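Local coordinates for protein periplasmic beta-glucosidase (PDB 6R5T) that probably hydrolyses terminal, non-reducing beta-D-glucosyl residues with release of beta-D-glucose, as a periplasmic member of glycoside hydrolase family 3, at residues 1-6 with 317-322; 83-88 with 348-353; 273-278 with 289-294; 515-520 with 533-538. The protein carries 1 engineered substitution. One frame throughout, in Å; residues are numbered along the deposited sequence.

Contact 1: residues 1-6 with 317-322; sequences TDKERF and VLAAKY
The ring of Tyr-322 reaches from helix 307-323 to the first turns of the chain and is met by two side chains of helix 2-12, Lys-3 over a face and Phe-6 CD1 at its edge. The face contact is a CH-pi interaction. Lys-3 CG stands 3.8 Å from the centroid of the Tyr-322 ring, displaced toward its rim, and CB and CD of the same chain lie against the CD1-CE1 side. With CG anti to the backbone N (chi1 172°) and the chain extended beyond it, the methylenes run across the ring and continue to Ala-319, where Lys-3 CE rests 3.7 Å from Ala-319 CB. The ammonium group continues past the ring to a salt bridge with Asp-323, directly after segment 317-322.

The aromatic contact is oblique. Phe-6 CD1 approaches Tyr-322 CD2 at 3.6 Å, near the plane of the tyrosine, and the two ring planes are 55° apart. Phe-6 also meets the ring of Phe-327.

Polar bonds across the pair are absent. The phenol oxygen Tyr-322 OH touches carbon instead, 3.5 Å from Lys-3 CA. Within the N-terminal segment, Thr-1 OG1 accepts from Glu-4 N at 3.2 Å, an ST motif at the start of the helix. Just outside the two segments, Glu-4 forms a salt bridge with Arg-315 of helix 307-323.

The helices cross at 130° between their short axes, 10.7 Å apart, a spacing filled largely by the long side chains. This is surface helix-helix packing in a TIM-barrel domain: the N-terminal helix lies against helix 307-323, which follows the last barrel strand, 286-287, and helix 291-301.

Contact 2: residues 83-88 with 348-353; sequences GHRTIF and SRLHRQ
Thr-86 and Leu-350 bring the two backbones to 5.6 Å between their CA atoms, where the irregular loop 83-88 passes a segment that leaves a 3-10 turn and enters helix 352-362 through the N-cap residue His-351. Thr-86 OG1 accepts from His-351 N at 2.9 Å, with an angle of 157° at the hydrogen. Its chi1 of -53° sets OG1 beside its own backbone N and turns CG2 toward His-351 O. Glu-113 binds both Thr-86 OG1 and His-351 ND1 from helix 100-116. Leu-350 CD2 packs 3.4 Å from Thr-86 OG1.

The contact thus ties the loop that follows strand 75-78 of the TIM barrel to the N-terminus of helix 352-362.

One residue earlier on the loop, Arg-85 stacks its guanidinium on that of Arg-349, centres 4.0 Å apart and planes at 29°, with Arg-349 NH1 over the middle of the Arg-85 group. Asp-117 forms salt bridges with both arginines, which probably offsets their like charges. Arg-85 NH1 also donates to Arg-349 O at 3.1 Å, in the guanidinium plane but well above the carbonyl plane. A water bridges the same pair, accepting from Arg-85 NH2 at 2.9 Å and donating to Arg-349 O.

Contact 3: residues 273-278 with 289-294; sequences DATRLA and DDLYST
A hydroxyl faces carbon across this contact: Thr-275 OG1 lies 3.3 Å from Leu-291 CB, and no hydrogen bond links the two segments. The oxygen is satisfied within its own helix, by Glu-271 O one turn back. Helix 271-281 and helix 291-301 flank strand 286-287, the last strand of the TIM barrel in chain order, and here the outer helix before that strand packs on the helix after it.

Thr-275 faces both partners with different branches. A chi1 of -61° puts OG1 beside the backbone N, over Leu-291, and CG2 anti to it, where CG2 comes 3.8 Å from Tyr-292 CD1. The threonine and tyrosine side chains run past one another in opposite directions, so that the tyrosine extends along helix 271-281 toward Ala-278. The small Ala-274 adds a looser apolar touch, its CB 4.3 Å from Leu-291 CD2. Val-259 of the short helix 258-261 is in contact with both Ala-278 and Leu-291.

The start of helix 291-301 is shaped by its own polar groups. Asp-289 OD1 accepts from Leu-291 N at 3.1 Å, an Asx turn just where Leu-291 and Tyr-292 enter the interface. One turn on, Thr-294 OG1 and N both donate to Asp-290 O, the hydroxyl from above the carbonyl plane. The Asp-290 carboxylate forms a salt bridge with Arg-24 and a hydrogen bond with His-32.

At the far end Ala-278 CB meets the tyrosine at its edge, near the ring plane, and Tyr-292 OH, bonded to Val-283 O, sits 3.5 Å from Ala-278 CB.

Contact 4: residues 515-520 with 533-538; sequences LVLMNG and DAILET
Leu-515 and Ile-535, Val-516 and Leu-536, and Leu-517 and Glu-537 pair in parallel register along neighbouring strands, and the contact is tightly held at Thr-538, next after the paired residues. Leu-517 O there takes two donors from one residue: Thr-538 N, nearly in line with the carbonyl, and Thr-538 OG1, at 2.8 Å and above the carbonyl plane. With chi1 at 78°, OG1 lies between the backbone N and carbonyl carbon of Thr-538, on the side of the neighbouring strand, and CG2 is left to pack 3.7 Å from Val-516 CG1.

Three straight backbone bonds hold the rest: Leu-515 N to Ala-534 O, Leu-536 N to Leu-515 O, and Leu-517 N to Leu-536 O at 2.9 Å. They join the two strands of a beta-alpha-beta crossover, 513-518 and 534-537 with helix 526-531 between them, in the mixed sheet of the family 3 C-terminal domain. Strand 472-478 continues the sheet beyond Val-516 and Met-518, and helix 545-553 packs on the face bearing Val-516 and Leu-536.

On the other face Leu-517 CD1 fits 3.7 Å from Ile-535 CG2, and the carboxylate of Glu-537 folds back, bent at chi2 (67°), toward Asn-519. Asn-519 ND2 donates to Glu-537 OE1 at 2.9 Å; OE1 lies close to the amide plane, while the nitrogen comes to its syn side, tilted 29° from the carboxylate plane. The same ND2 also bonds Arg-521 O.

Side-chain packing is slacker toward the start of the pair, although the backbone stays bonded there: Leu-515 CB and Ile-535 CG1 are 4.3 Å apart. Even so no solvent side opens, for every touching residue is buried.

How the contacts relate
Contacts 3 and 4 are buried, contact 2 is partly so, and contact 1 lies at the surface. Contacts 1 and 3 share the barrel region, with nearest atoms about 8 Å apart, and involve successive helices, 291-301 and 307-323; both rest on carbon packing with no hydrogen bond across. Contact 4 lies on the opposite side of the chain's centre from both, in the family 3 C-terminal domain, and is instead held by backbone bonds between strands. Contact 2 stands between these extremes, at about 8 Å from contact 4 by nearest atoms: it joins a barrel loop to the start of helix 352-362 through arginine stacking, acidic neighbours and a water.

Contact 1: residues 1-6 with 317-322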
loop_
_atom_site.group_PDB
_atom_site.type_symbol
_atom_site.label_atom_id
_atom_site.label_comp_id
_atom_site.label_asym_id
_atom_site.label_seq_id
_atom_site.Cartn_x
_atom_site.Cartn_y
_atom_site.Cartn_z
ATOM N N THR A 1 20.199 -23.370 38.097
ATOM C CA THR A 1 19.427 -22.578 39.092
ATOM C C THR A 1 18.477 -23.498 39.864
ATOM O O THR A 1 18.118 -24.571 39.338
ATOM C CB THR A 1 18.619 -21.458 38.418
ATOM O OG1 THR A 1 17.976 -22.022 37.273
ATOM C CG2 THR A 1 19.450 -20.254 38.032
ATOM N N ASP A 2 18.034 -23.064 41.044
ATOM C CA ASP A 2 16.846 -23.628 41.729
ATOM C C ASP A 2 15.659 -23.706 40.753
ATOM O O ASP A 2 14.936 -24.717 40.834
ATOM C CB ASP A 2 16.420 -22.791 42.937
ATOM C CG ASP A 2 16.818 -23.353 44.294
ATOM O OD1 ASP A 2 18.024 -23.293 44.629
ATOM O OD2 ASP A 2 15.917 -23.840 45.019
ATOM N N LYS A 3 15.458 -22.703 39.884
ATOM C CA LYS A 3 14.298 -22.678 38.944
ATOM C C LYS A 3 14.405 -23.853 37.966
ATOM O O LYS A 3 13.408 -24.585 37.808
ATOM C CB LYS A 3 14.223 -21.356 38.176
ATOM C CG LYS A 3 13.196 -21.329 37.059
ATOM C CD LYS A 3 13.034 -19.952 36.502
ATOM C CE LYS A 3 12.175 -19.921 35.259
ATOM N NZ LYS A 3 12.110 -18.545 34.715
ATOM N N GLU A 4 15.552 -24.038 37.309
ATOM C CA GLU A 4 15.666 -25.108 36.288
ATOM C C GLU A 4 15.609 -26.470 37.002
ATOM O O GLU A 4 15.015 -27.354 36.408
ATOM C CB GLU A 4 16.826 -24.906 35.313
ATOM C CG GLU A 4 16.557 -23.879 34.191
ATOM C CD GLU A 4 15.169 -23.607 33.568
ATOM O OE1 GLU A 4 14.744 -22.399 33.618
ATOM O OE2 GLU A 4 14.525 -24.544 32.945
ATOM N N ARG A 5 16.108 -26.619 38.233
ATOM C CA ARG A 5 16.001 -27.889 39.003
ATOM C C ARG A 5 14.525 -28.156 39.308
ATOM O O ARG A 5 14.084 -29.273 39.078
ATOM C CB ARG A 5 16.793 -27.855 40.316
ATOM C CG ARG A 5 18.308 -27.768 40.141
ATOM C CD ARG A 5 19.091 -28.266 41.349
ATOM N NE ARG A 5 18.828 -29.694 41.507
ATOM C CZ ARG A 5 18.546 -30.323 42.647
ATOM N NH1 ARG A 5 18.507 -29.666 43.795
ATOM N NH2 ARG A 5 18.301 -31.625 42.629
ATOM N N PHE A 6 13.815 -27.168 39.839
ATOM C CA PHE A 6 12.381 -27.251 40.217
ATOM C C PHE A 6 11.607 -27.722 38.971
ATOM O O PHE A 6 10.802 -28.656 39.074
ATOM C CB PHE A 6 11.832 -25.909 40.725
ATOM C CG PHE A 6 10.386 -25.961 41.135
ATOM C CD1 PHE A 6 9.377 -25.748 40.198
ATOM C CD2 PHE A 6 10.012 -26.265 42.430
ATOM C CE1 PHE A 6 8.037 -25.845 40.544
ATOM C CE2 PHE A 6 8.664 -26.366 42.775
ATOM C CZ PHE A 6 7.676 -26.160 41.828
ATOM N N VAL A 317 5.745 -23.016 29.667
ATOM C CA VAL A 317 4.542 -22.710 30.463
ATOM C C VAL A 317 4.902 -22.757 31.959
ATOM O O VAL A 317 4.508 -21.855 32.714
ATOM C CB VAL A 317 3.403 -23.672 30.110
ATOM C CG1 VAL A 317 2.233 -23.475 31.062
ATOM C CG2 VAL A 317 2.967 -23.451 28.654
ATOM N N LEU A 318 5.606 -23.818 32.374
ATOM C CA LEU A 318 5.921 -24.009 33.801
ATOM C C LEU A 318 6.822 -22.881 34.269
ATOM O O LEU A 318 6.622 -22.382 35.384
ATOM C CB LEU A 318 6.582 -25.386 33.987
ATOM C CG LEU A 318 5.695 -26.594 33.682
ATOM C CD1 LEU A 318 6.503 -27.858 33.934
ATOM C CD2 LEU A 318 4.405 -26.593 34.474
ATOM N N ALA A 319 7.732 -22.454 33.433
ATOM C CA ALA A 319 8.671 -21.380 33.819
ATOM C C ALA A 319 7.899 -20.064 33.985
ATOM O O ALA A 319 8.222 -19.303 34.871
ATOM C CB ALA A 319 9.767 -21.247 32.817
ATOM N N ALA A 320 6.894 -19.794 33.164
ATOM C CA ALA A 320 6.075 -18.582 33.341
ATOM C C ALA A 320 5.335 -18.634 34.674
ATOM O O ALA A 320 5.290 -17.632 35.413
ATOM C CB ALA A 320 5.115 -18.423 32.198
ATOM N N LYS A 321 4.762 -19.782 35.002
ATOM C CA LYS A 321 4.028 -19.914 36.276
ATOM C C LYS A 321 4.995 -19.752 37.454
ATOM O O LYS A 321 4.584 -19.160 38.461
ATOM C CB LYS A 321 3.368 -21.271 36.274
ATOM C CG LYS A 321 2.251 -21.374 35.251
ATOM C CD LYS A 321 1.560 -22.726 35.206
ATOM C CE LYS A 321 0.394 -22.707 34.250
ATOM N NZ LYS A 321 -0.414 -23.943 34.288
ATOM N N TYR A 322 6.204 -20.263 37.311
ATOM C CA TYR A 322 7.242 -20.188 38.369
ATOM C C TYR A 322 7.544 -18.693 38.636
ATOM O O TYR A 322 7.444 -18.208 39.762
ATOM C CB TYR A 322 8.456 -21.013 37.942
ATOM C CG TYR A 322 9.574 -21.047 38.958
ATOM C CD1 TYR A 322 10.445 -19.981 39.096
ATOM C CD2 TYR A 322 9.741 -22.152 39.773
ATOM C CE1 TYR A 322 11.503 -20.027 39.991
ATOM C CE2 TYR A 322 10.754 -22.188 40.711
ATOM C CZ TYR A 322 11.637 -21.132 40.814
ATOM O OH TYR A 322 12.673 -21.210 41.709
#

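Contact 2: residues 83-88 with 348-353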
loop_
_atom_site.group_PDB
_atom_site.type_symbol
_atom_site.label_atom_id
_atom_site.label_comp_id
_atom_site.label_asym_id
_atom_site.label_seq_id
_atom_site.Cartn_x
_atom_site.Cartn_y
_atom_site.Cartn_z
ATOM N N GLY A 83 -5.871 -0.062 30.291
ATOM C CA GLY A 83 -6.695 0.022 31.508
ATOM C C GLY A 83 -7.393 -1.263 31.750
ATOM O O GLY A 83 -7.731 -1.972 30.792
ATOM N N HIS A 84 -7.652 -1.565 33.025
ATOM C CA HIS A 84 -8.453 -2.726 33.422
ATOM C C HIS A 84 -9.879 -2.331 33.755
ATOM O O HIS A 84 -10.761 -2.611 32.990
ATOM C CB HIS A 84 -7.718 -3.486 34.540
ATOM C CG HIS A 84 -8.500 -4.660 34.968
ATOM N ND1 HIS A 84 -8.866 -5.616 34.079
ATOM C CD2 HIS A 84 -9.035 -5.004 36.165
ATOM C CE1 HIS A 84 -9.580 -6.547 34.696
ATOM N NE2 HIS A 84 -9.709 -6.201 35.978
ATOM N N ARG A 85 -10.075 -1.614 34.857
ATOM C CA ARG A 85 -11.396 -1.044 35.226
ATOM C C ARG A 85 -11.368 0.471 35.070
ATOM O O ARG A 85 -12.346 0.990 34.525
ATOM C CB ARG A 85 -11.785 -1.449 36.659
ATOM C CG ARG A 85 -12.285 -2.873 36.778
ATOM C CD ARG A 85 -12.595 -3.339 38.218
ATOM N NE ARG A 85 -11.368 -3.678 38.914
ATOM C CZ ARG A 85 -10.662 -2.896 39.704
ATOM N NH1 ARG A 85 -11.079 -1.673 40.002
ATOM N NH2 ARG A 85 -9.492 -3.295 40.175
ATOM N N THR A 86 -10.288 1.122 35.481
ATOM C CA THR A 86 -10.083 2.549 35.185
ATOM C C THR A 86 -9.440 2.597 33.792
ATOM O O THR A 86 -8.302 2.151 33.640
ATOM C CB THR A 86 -9.216 3.271 36.196
ATOM O OG1 THR A 86 -9.724 3.059 37.509
ATOM C CG2 THR A 86 -9.163 4.729 35.888
ATOM N N ILE A 87 -10.194 3.076 32.818
ATOM C CA ILE A 87 -9.694 3.067 31.419
ATOM C C ILE A 87 -8.976 4.378 31.127
ATOM O O ILE A 87 -9.519 5.464 31.277
ATOM C CB ILE A 87 -10.841 2.758 30.463
ATOM C CG1 ILE A 87 -11.590 1.480 30.874
ATOM C CG2 ILE A 87 -10.294 2.684 29.051
ATOM C CD1 ILE A 87 -10.683 0.284 31.203
ATOM N N PHE A 88 -7.744 4.251 30.674
ATOM C CA PHE A 88 -6.916 5.344 30.201
ATOM C C PHE A 88 -7.243 5.580 28.738
ATOM O O PHE A 88 -7.948 4.827 28.090
ATOM C CB PHE A 88 -5.446 5.000 30.438
ATOM C CG PHE A 88 -5.098 4.896 31.904
ATOM C CD1 PHE A 88 -4.744 6.014 32.638
ATOM C CD2 PHE A 88 -5.170 3.681 32.555
ATOM C CE1 PHE A 88 -4.503 5.926 34.005
ATOM C CE2 PHE A 88 -4.927 3.581 33.919
ATOM C CZ PHE A 88 -4.590 4.710 34.642
ATOM N N SER A 348 -14.329 3.001 45.020
ATOM C CA SER A 348 -13.085 3.152 45.790
ATOM C C SER A 348 -11.988 2.297 45.189
ATOM O O SER A 348 -10.831 2.518 45.605
ATOM C CB SER A 348 -13.268 2.761 47.246
ATOM O OG SER A 348 -13.723 1.429 47.301
ATOM N N ARG A 349 -12.287 1.403 44.245
ATOM C CA ARG A 349 -11.233 0.551 43.637
ATOM C C ARG A 349 -10.756 1.187 42.315
ATOM O O ARG A 349 -9.822 0.640 41.677
ATOM C CB ARG A 349 -11.797 -0.853 43.373
ATOM C CG ARG A 349 -12.248 -1.556 44.649
ATOM C CD ARG A 349 -12.619 -2.983 44.395
ATOM N NE ARG A 349 -11.438 -3.818 44.268
ATOM C CZ ARG A 349 -11.149 -4.657 43.256
ATOM N NH1 ARG A 349 -11.908 -4.752 42.188
ATOM N NH2 ARG A 349 -10.065 -5.408 43.320
ATOM N N LEU A 350 -11.382 2.287 41.888
ATOM C CA LEU A 350 -10.906 3.014 40.673
ATOM C C LEU A 350 -9.750 3.946 40.999
ATOM O O LEU A 350 -9.367 4.174 42.202
ATOM C CB LEU A 350 -12.052 3.779 40.049
ATOM C CG LEU A 350 -13.219 2.962 39.517
ATOM C CD1 LEU A 350 -14.295 3.888 39.026
ATOM C CD2 LEU A 350 -12.813 2.021 38.384
ATOM N N HIS A 351 -9.127 4.448 39.942
ATOM C CA HIS A 351 -7.980 5.361 40.007
ATOM C C HIS A 351 -8.296 6.558 39.120
ATOM O O HIS A 351 -7.550 6.790 38.127
ATOM C CB HIS A 351 -6.671 4.662 39.661
ATOM C CG HIS A 351 -6.295 3.608 40.640
ATOM N ND1 HIS A 351 -6.824 2.333 40.593
ATOM C CD2 HIS A 351 -5.517 3.678 41.745
ATOM C CE1 HIS A 351 -6.386 1.648 41.648
ATOM N NE2 HIS A 351 -5.590 2.458 42.381
ATOM N N ARG A 352 -9.341 7.309 39.482
ATOM C CA ARG A 352 -9.808 8.403 38.594
ATOM C C ARG A 352 -8.776 9.515 38.520
ATOM O O ARG A 352 -8.672 10.109 37.450
ATOM C CB ARG A 352 -11.167 8.949 39.003
ATOM C CG ARG A 352 -12.306 7.962 38.840
ATOM C CD ARG A 352 -13.597 8.600 39.220
ATOM N NE ARG A 352 -14.742 7.731 39.095
ATOM C CZ ARG A 352 -15.401 7.484 37.977
ATOM N NH1 ARG A 352 -15.004 8.050 36.855
ATOM N NH2 ARG A 352 -16.436 6.671 37.941
ATOM N N GLN A 353 -8.071 9.853 39.603
ATOM C CA GLN A 353 -7.100 10.951 39.506
ATOM C C GLN A 353 -6.031 10.568 38.469
ATOM O O GLN A 353 -5.680 11.425 37.656
ATOM C CB GLN A 353 -6.420 11.259 40.838
ATOM C CG GLN A 353 -5.421 12.396 40.676
ATOM C CD GLN A 353 -4.601 12.750 41.896
ATOM O OE1 GLN A 353 -3.863 13.744 41.898
ATOM N NE2 GLN A 353 -4.692 11.923 42.923
HETATM O O HOH W 1 -8.192 -1.584 42.187
#

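Contact 3: residues 273-278 with 289-294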
loop_
_atom_site.group_PDB
_atom_site.type_symbol
_atom_site.label_atom_id
_atom_site.label_comp_id
_atom_site.label_asym_id
_atom_site.label_seq_id
_atom_site.Cartn_x
_atom_site.Cartn_y
_atom_site.Cartn_z
ATOM N N ASP A 273 -1.810 -31.672 10.498
ATOM C CA ASP A 273 -0.633 -31.017 9.856
ATOM C C ASP A 273 -0.516 -29.590 10.393
ATOM O O ASP A 273 0.597 -29.156 10.625
ATOM C CB ASP A 273 -0.759 -31.071 8.338
ATOM C CG ASP A 273 -0.615 -32.480 7.784
ATOM O OD1 ASP A 273 -0.090 -33.367 8.524
ATOM O OD2 ASP A 273 -1.059 -32.705 6.632
ATOM N N ALA A 274 -1.620 -28.895 10.651
ATOM C CA ALA A 274 -1.518 -27.535 11.225
ATOM C C ALA A 274 -0.837 -27.570 12.595
ATOM O O ALA A 274 0.072 -26.742 12.915
ATOM C CB ALA A 274 -2.876 -26.909 11.282
ATOM N N THR A 275 -1.220 -28.555 13.429
ATOM C CA THR A 275 -0.660 -28.672 14.781
ATOM C C THR A 275 0.858 -28.915 14.699
ATOM O O THR A 275 1.646 -28.298 15.449
ATOM C CB THR A 275 -1.364 -29.835 15.502
ATOM O OG1 THR A 275 -2.760 -29.549 15.586
ATOM C CG2 THR A 275 -0.780 -30.029 16.872
ATOM N N ARG A 276 1.271 -29.808 13.777
ATOM C CA ARG A 276 2.705 -30.131 13.597
ATOM C C ARG A 276 3.483 -28.844 13.234
ATOM O O ARG A 276 4.509 -28.545 13.854
ATOM C CB ARG A 276 2.887 -31.203 12.525
ATOM C CG ARG A 276 4.358 -31.520 12.354
ATOM C CD ARG A 276 4.758 -32.435 11.213
ATOM N NE ARG A 276 3.850 -32.333 10.085
ATOM C CZ ARG A 276 3.986 -31.500 9.059
ATOM N NH1 ARG A 276 5.007 -30.657 8.988
ATOM N NH2 ARG A 276 3.070 -31.513 8.108
ATOM N N LEU A 277 2.935 -28.088 12.292
ATOM C CA LEU A 277 3.625 -26.854 11.822
ATOM C C LEU A 277 3.776 -25.878 12.987
ATOM O O LEU A 277 4.852 -25.323 13.149
ATOM C CB LEU A 277 2.849 -26.223 10.679
ATOM C CG LEU A 277 2.860 -26.993 9.375
ATOM C CD1 LEU A 277 1.930 -26.357 8.358
ATOM C CD2 LEU A 277 4.268 -27.101 8.825
ATOM N N ALA A 278 2.728 -25.656 13.768
ATOM C CA ALA A 278 2.766 -24.646 14.850
ATOM C C ALA A 278 3.761 -25.053 15.943
ATOM O O ALA A 278 4.587 -24.258 16.347
ATOM C CB ALA A 278 1.392 -24.458 15.403
ATOM N N ASP A 289 -8.474 -23.298 20.177
ATOM C CA ASP A 289 -8.996 -24.256 19.160
ATOM C C ASP A 289 -8.775 -25.724 19.570
ATOM O O ASP A 289 -9.367 -26.606 18.921
ATOM C CB ASP A 289 -8.519 -23.945 17.742
ATOM C CG ASP A 289 -7.030 -23.958 17.569
ATOM O OD1 ASP A 289 -6.395 -24.824 18.178
ATOM O OD2 ASP A 289 -6.538 -23.136 16.736
ATOM N N ASP A 290 -8.000 -25.964 20.626
ATOM C CA ASP A 290 -7.733 -27.305 21.199
ATOM C C ASP A 290 -7.034 -28.245 20.229
ATOM O O ASP A 290 -6.999 -29.434 20.507
ATOM C CB ASP A 290 -9.024 -27.921 21.733
ATOM C CG ASP A 290 -9.481 -27.270 23.014
ATOM O OD1 ASP A 290 -8.710 -26.511 23.626
ATOM O OD2 ASP A 290 -10.634 -27.516 23.375
ATOM N N LEU A 291 -6.399 -27.740 19.182
ATOM C CA LEU A 291 -5.724 -28.645 18.236
ATOM C C LEU A 291 -4.567 -29.353 18.937
ATOM O O LEU A 291 -4.344 -30.525 18.632
ATOM C CB LEU A 291 -5.235 -27.878 17.006
ATOM C CG LEU A 291 -6.177 -27.961 15.814
ATOM C CD1 LEU A 291 -7.533 -27.412 16.155
ATOM C CD2 LEU A 291 -5.615 -27.225 14.607
ATOM N N TYR A 292 -3.850 -28.691 19.840
ATOM C CA TYR A 292 -2.680 -29.329 20.477
ATOM C C TYR A 292 -3.145 -30.563 21.283
ATOM O O TYR A 292 -2.532 -31.630 21.165
ATOM C CB TYR A 292 -1.905 -28.379 21.378
ATOM C CG TYR A 292 -0.902 -27.483 20.688
ATOM C CD1 TYR A 292 -1.018 -27.169 19.340
ATOM C CD2 TYR A 292 0.114 -26.897 21.404
ATOM C CE1 TYR A 292 -0.076 -26.360 18.722
ATOM C CE2 TYR A 292 1.059 -26.077 20.803
ATOM C CZ TYR A 292 0.974 -25.836 19.452
ATOM O OH TYR A 292 1.877 -25.028 18.834
ATOM N N SER A 293 -4.169 -30.401 22.107
ATOM C CA SER A 293 -4.674 -31.527 22.919
ATOM C C SER A 293 -5.221 -32.629 22.020
ATOM O O SER A 293 -5.120 -33.803 22.387
ATOM C CB SER A 293 -5.709 -31.044 23.865
ATOM O OG SER A 293 -5.117 -30.222 24.869
ATOM N N THR A 294 -5.801 -32.287 20.875
ATOM C CA THR A 294 -6.434 -33.281 19.970
ATOM C C THR A 294 -5.356 -34.062 19.218
ATOM O O THR A 294 -5.525 -35.260 18.984
ATOM C CB THR A 294 -7.400 -32.587 19.000
ATOM O OG1 THR A 294 -8.364 -31.844 19.755
ATOM C CG2 THR A 294 -8.054 -33.553 18.029
#

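Contact 4: residues 515-520 with 533-538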
loop_
_atom_site.group_PDB
_atom_site.type_symbol
_atom_site.label_atom_id
_atom_site.label_comp_id
_atom_site.label_asym_id
_atom_site.label_seq_id
_atom_site.Cartn_x
_atom_site.Cartn_y
_atom_site.Cartn_z
ATOM N N LEU A 515 -14.285 22.076 17.473
ATOM C CA LEU A 515 -14.451 20.632 17.247
ATOM C C LEU A 515 -13.684 19.861 18.293
ATOM O O LEU A 515 -12.480 20.090 18.487
ATOM C CB LEU A 515 -13.907 20.249 15.877
ATOM C CG LEU A 515 -14.525 20.844 14.655
ATOM C CD1 LEU A 515 -14.084 20.019 13.464
ATOM C CD2 LEU A 515 -16.030 20.947 14.759
ATOM N N VAL A 516 -14.394 18.977 18.968
ATOM C CA VAL A 516 -13.809 17.983 19.879
ATOM C C VAL A 516 -13.897 16.639 19.166
ATOM O O VAL A 516 -14.991 16.122 18.941
ATOM C CB VAL A 516 -14.514 17.959 21.252
ATOM C CG1 VAL A 516 -13.979 16.817 22.080
ATOM C CG2 VAL A 516 -14.381 19.274 21.979
ATOM N N LEU A 517 -12.756 16.134 18.709
ATOM C CA LEU A 517 -12.721 14.951 17.836
ATOM C C LEU A 517 -12.468 13.715 18.699
ATOM O O LEU A 517 -11.528 13.733 19.540
ATOM C CB LEU A 517 -11.528 15.091 16.898
ATOM C CG LEU A 517 -11.537 16.191 15.853
ATOM C CD1 LEU A 517 -10.292 16.000 14.971
ATOM C CD2 LEU A 517 -12.817 16.185 15.047
ATOM N N MET A 518 -13.253 12.675 18.482
ATOM C CA MET A 518 -12.954 11.332 19.026
ATOM C C MET A 518 -12.702 10.455 17.815
ATOM O O MET A 518 -13.414 10.538 16.793
ATOM C CB MET A 518 -14.065 10.761 19.891
ATOM C CG MET A 518 -14.387 11.611 21.010
ATOM S SD MET A 518 -15.239 10.587 22.270
ATOM C CE MET A 518 -15.770 11.974 23.254
ATOM N N ASN A 519 -11.747 9.570 17.950
ATOM C CA ASN A 519 -11.352 8.731 16.808
ATOM C C ASN A 519 -10.210 7.828 17.257
ATOM O O ASN A 519 -9.483 8.167 18.228
ATOM C CB ASN A 519 -10.822 9.553 15.625
ATOM C CG ASN A 519 -9.831 10.633 15.975
ATOM O OD1 ASN A 519 -10.176 11.559 16.750
ATOM N ND2 ASN A 519 -8.625 10.581 15.429
ATOM N N GLY A 520 -10.030 6.722 16.529
ATOM C CA GLY A 520 -8.997 5.744 16.894
ATOM C C GLY A 520 -7.918 5.629 15.851
ATOM O O GLY A 520 -7.080 4.733 15.943
ATOM N N ASP A 533 -13.195 26.795 14.018
ATOM C CA ASP A 533 -12.394 27.854 14.668
ATOM C C ASP A 533 -11.357 27.225 15.591
ATOM O O ASP A 533 -10.327 27.816 15.782
ATOM C CB ASP A 533 -13.297 28.825 15.405
ATOM C CG ASP A 533 -14.215 29.518 14.402
ATOM O OD1 ASP A 533 -13.686 30.132 13.440
ATOM O OD2 ASP A 533 -15.446 29.331 14.481
ATOM N N ALA A 534 -11.630 26.055 16.185
ATOM C CA ALA A 534 -10.599 25.359 16.964
ATOM C C ALA A 534 -10.852 23.867 16.825
ATOM O O ALA A 534 -12.015 23.469 16.581
ATOM C CB ALA A 534 -10.565 25.747 18.416
ATOM N N ILE A 535 -9.803 23.071 16.934
ATOM C CA ILE A 535 -9.918 21.588 16.793
ATOM C C ILE A 535 -9.050 20.942 17.856
ATOM O O ILE A 535 -7.870 21.252 17.907
ATOM C CB ILE A 535 -9.444 21.107 15.413
ATOM C CG1 ILE A 535 -10.193 21.745 14.260
ATOM C CG2 ILE A 535 -9.528 19.583 15.319
ATOM C CD1 ILE A 535 -9.632 21.439 12.915
ATOM N N LEU A 536 -9.659 20.106 18.684
ATOM C CA LEU A 536 -8.954 19.381 19.753
ATOM C C LEU A 536 -9.122 17.888 19.458
ATOM O O LEU A 536 -10.227 17.382 19.422
ATOM C CB LEU A 536 -9.520 19.727 21.124
ATOM C CG LEU A 536 -8.828 19.097 22.319
ATOM C CD1 LEU A 536 -7.376 19.631 22.424
ATOM C CD2 LEU A 536 -9.636 19.310 23.607
ATOM N N GLU A 537 -8.004 17.221 19.224
ATOM C CA GLU A 537 -7.959 15.756 19.035
ATOM C C GLU A 537 -7.972 15.085 20.410
ATOM O O GLU A 537 -7.018 15.332 21.184
ATOM C CB GLU A 537 -6.714 15.425 18.225
ATOM C CG GLU A 537 -6.406 13.936 18.175
ATOM C CD GLU A 537 -7.454 13.189 17.411
ATOM O OE1 GLU A 537 -7.276 13.035 16.178
ATOM O OE2 GLU A 537 -8.481 12.776 18.021
ATOM N N THR A 538 -8.987 14.273 20.715
ATOM C CA THR A 538 -9.089 13.639 22.037
ATOM C C THR A 538 -9.028 12.118 21.926
ATOM O O THR A 538 -9.160 11.425 22.967
ATOM C CB THR A 538 -10.372 14.056 22.776
ATOM O OG1 THR A 538 -11.521 13.363 22.282
ATOM C CG2 THR A 538 -10.565 15.551 22.678
#